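Local coordinates for ABC transporter, substrate binding protein (Aeropyrum pernix, PDB 3EAF) that probably captures a solute outside the cell and delivers it to the membrane components of an ABC transporter, at residues A[32-37]-A[272-277]. Residues are numbered along the deposited sequence; the frame is centred on the assembly and turned at random.
Sequences FKYFNE and IFEAAR
Tyr34 reaches across to Glu274 and Ala275 and makes every close contact between the two helical segments. The polar contact is a hydrogen bond from Tyr34 OH to Glu274 OE1, 2.7 Å long. The hydroxyl comes to this oxygen from above the carboxylate plane, 42° out of it, while the carboxylate itself sits at the edge of the ring, the two flat groups turned 70° against each other. An extended Glu274 chain carries the acid to the phenol, and its other oxygen, OE2, forms a salt bridge with Lys38, so that both oxygens are engaged and the carboxylate's rotation is probably restricted. Helix 18-38 packs against the first sheet of this periplasmic-binding-protein fold, whereas helix 267-278 belongs to a later part of the chain that returns to the same lobe, as is usual in such two-lobed proteins; the contact joins these distant pieces. The apolar part is supplied by Ala275. With CG anti to the backbone N (chi1 -178°), the Tyr34 ring extends toward helix 267-278, and Tyr34 CD1 lies 3.5 Å from both CB and CA of Ala275. The CA atoms of Tyr34 and Ala275 are 5.4 Å apart, a separation that the small methyl group permits. A leucine in place of Tyr34 would probably leave Glu274 OE1 without its hydroxyl donor and Ala275 less well covered. Ala275 also touches Phe294 of helix 288-304.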
loop_
_atom_site.group_PDB
_atom_site.type_symbol
_atom_site.label_atom_id
_atom_site.label_comp_id
_atom_site.label_asym_id
_atom_site.label_seq_id
_atom_site.Cartn_x
_atom_site.Cartn_y
_atom_site.Cartn_z
ATOM N N PHE A 32 2.393 -8.980 15.026
ATOM C CA PHE A 32 2.414 -8.649 16.449
ATOM C C PHE A 32 2.611 -9.906 17.305
ATOM O O PHE A 32 3.480 -9.943 18.188
ATOM C CB PHE A 32 1.133 -7.931 16.866
ATOM C CG PHE A 32 1.102 -6.460 16.515
ATOM C CD1 PHE A 32 2.133 -5.604 16.918
ATOM C CD2 PHE A 32 0.017 -5.925 15.820
ATOM C CE1 PHE A 32 2.094 -4.234 16.605
ATOM C CE2 PHE A 32 -0.037 -4.554 15.499
ATOM C CZ PHE A 32 0.998 -3.710 15.895
ATOM N N LYS A 33 1.815 -10.936 17.034
ATOM C CA LYS A 33 1.887 -12.166 17.816
ATOM C C LYS A 33 3.227 -12.867 17.601
ATOM O O LYS A 33 3.825 -13.366 18.558
ATOM C CB LYS A 33 0.727 -13.107 17.482
ATOM C CG LYS A 33 -0.650 -12.571 17.875
ATOM C CD LYS A 33 -1.734 -13.495 17.358
ATOM C CE LYS A 33 -3.117 -13.123 17.885
ATOM N NZ LYS A 33 -4.099 -14.171 17.491
ATOM N N TYR A 34 3.695 -12.881 16.351
ATOM C CA TYR A 34 4.958 -13.529 15.984
ATOM C C TYR A 34 6.145 -12.930 16.709
ATOM O O TYR A 34 6.849 -13.642 17.427
ATOM C CB TYR A 34 5.193 -13.473 14.475
ATOM C CG TYR A 34 6.459 -14.163 13.999
ATOM C CD1 TYR A 34 6.541 -15.557 13.936
ATOM C CD2 TYR A 34 7.570 -13.422 13.605
ATOM C CE1 TYR A 34 7.700 -16.191 13.492
ATOM C CE2 TYR A 34 8.739 -14.047 13.161
ATOM C CZ TYR A 34 8.796 -15.427 13.101
ATOM O OH TYR A 34 9.947 -16.040 12.660
ATOM N N PHE A 35 6.364 -11.630 16.526
ATOM C CA PHE A 35 7.538 -10.978 17.096
ATOM C C PHE A 35 7.481 -10.893 18.624
ATOM O O PHE A 35 8.515 -11.030 19.291
ATOM C CB PHE A 35 7.796 -9.618 16.440
ATOM C CG PHE A 35 8.178 -9.714 14.979
ATOM C CD1 PHE A 35 9.385 -10.296 14.599
ATOM C CD2 PHE A 35 7.324 -9.233 13.989
ATOM C CE1 PHE A 35 9.740 -10.394 13.253
ATOM C CE2 PHE A 35 7.673 -9.322 12.634
ATOM C CZ PHE A 35 8.876 -9.906 12.270
ATOM N N ASN A 36 6.285 -10.696 19.180
ATOM C CA ASN A 36 6.116 -10.764 20.638
ATOM C C ASN A 36 6.676 -12.079 21.200
ATOM O O ASN A 36 7.516 -12.069 22.110
ATOM C CB ASN A 36 4.644 -10.587 21.045
ATOM C CG ASN A 36 4.240 -9.118 21.189
ATOM O OD1 ASN A 36 5.075 -8.252 21.440
ATOM N ND2 ASN A 36 2.947 -8.841 21.046
ATOM N N GLU A 37 6.222 -13.189 20.619
ATOM C CA GLU A 37 6.589 -14.539 21.042
ATOM C C GLU A 37 8.067 -14.873 20.780
ATOM O O GLU A 37 8.726 -15.491 21.623
ATOM C CB GLU A 37 5.658 -15.559 20.353
ATOM C CG GLU A 37 5.954 -17.047 20.617
ATOM C CD GLU A 37 5.634 -17.498 22.033
ATOM O OE1 GLU A 37 4.736 -16.915 22.682
ATOM O OE2 GLU A 37 6.284 -18.457 22.502
ATOM N N ILE A 272 6.705 -15.044 7.501
ATOM C CA ILE A 272 5.244 -14.983 7.566
ATOM C C ILE A 272 4.626 -16.387 7.652
ATOM O O ILE A 272 3.726 -16.621 8.456
ATOM C CB ILE A 272 4.633 -14.148 6.392
ATOM C CG1 ILE A 272 5.178 -12.711 6.437
ATOM C CG2 ILE A 272 3.091 -14.154 6.467
ATOM C CD1 ILE A 272 4.807 -11.813 5.250
ATOM N N PHE A 273 5.119 -17.315 6.835
ATOM C CA PHE A 273 4.657 -18.703 6.875
ATOM C C PHE A 273 4.864 -19.368 8.236
ATOM O O PHE A 273 4.022 -20.153 8.673
ATOM C CB PHE A 273 5.309 -19.539 5.764
ATOM C CG PHE A 273 4.674 -19.337 4.416
ATOM C CD1 PHE A 273 3.291 -19.452 4.262
ATOM C CD2 PHE A 273 5.447 -19.043 3.304
ATOM C CE1 PHE A 273 2.695 -19.268 3.026
ATOM C CE2 PHE A 273 4.852 -18.855 2.053
ATOM C CZ PHE A 273 3.477 -18.968 1.918
ATOM N N GLU A 274 5.970 -19.041 8.904
ATOM C CA GLU A 274 6.212 -19.552 10.253
ATOM C C GLU A 274 5.219 -18.934 11.242
ATOM O O GLU A 274 4.669 -19.637 12.095
ATOM C CB GLU A 274 7.658 -19.318 10.712
ATOM C CG GLU A 274 8.028 -20.165 11.948
ATOM C CD GLU A 274 9.284 -19.705 12.676
ATOM O OE1 GLU A 274 9.908 -18.708 12.260
ATOM O OE2 GLU A 274 9.644 -20.349 13.689
ATOM N N ALA A 275 4.988 -17.625 11.113
ATOM C CA ALA A 275 4.006 -16.925 11.944
ATOM C C ALA A 275 2.633 -17.577 11.824
ATOM O O ALA A 275 1.967 -17.831 12.832
ATOM C CB ALA A 275 3.944 -15.445 11.575
ATOM N N ALA A 276 2.239 -17.875 10.587
ATOM C CA ALA A 276 0.998 -18.587 10.297
ATOM C C ALA A 276 0.921 -19.960 10.986
ATOM O O ALA A 276 -0.091 -20.276 11.622
ATOM C CB ALA A 276 0.811 -18.727 8.795
ATOM N N ARG A 277 1.984 -20.762 10.880
ATOM C CA ARG A 277 1.996 -22.085 11.522
ATOM C C ARG A 277 1.845 -21.979 13.035
ATOM O O ARG A 277 1.092 -22.735 13.633
ATOM C CB ARG A 277 3.261 -22.886 11.181
ATOM C CG ARG A 277 3.344 -23.395 9.744
ATOM C CD ARG A 277 4.548 -24.352 9.549
ATOM N NE ARG A 277 5.843 -23.702 9.790
ATOM C CZ ARG A 277 6.561 -23.066 8.863
ATOM N NH1 ARG A 277 6.129 -22.983 7.609
ATOM N NH2 ARG A 277 7.720 -22.509 9.190
#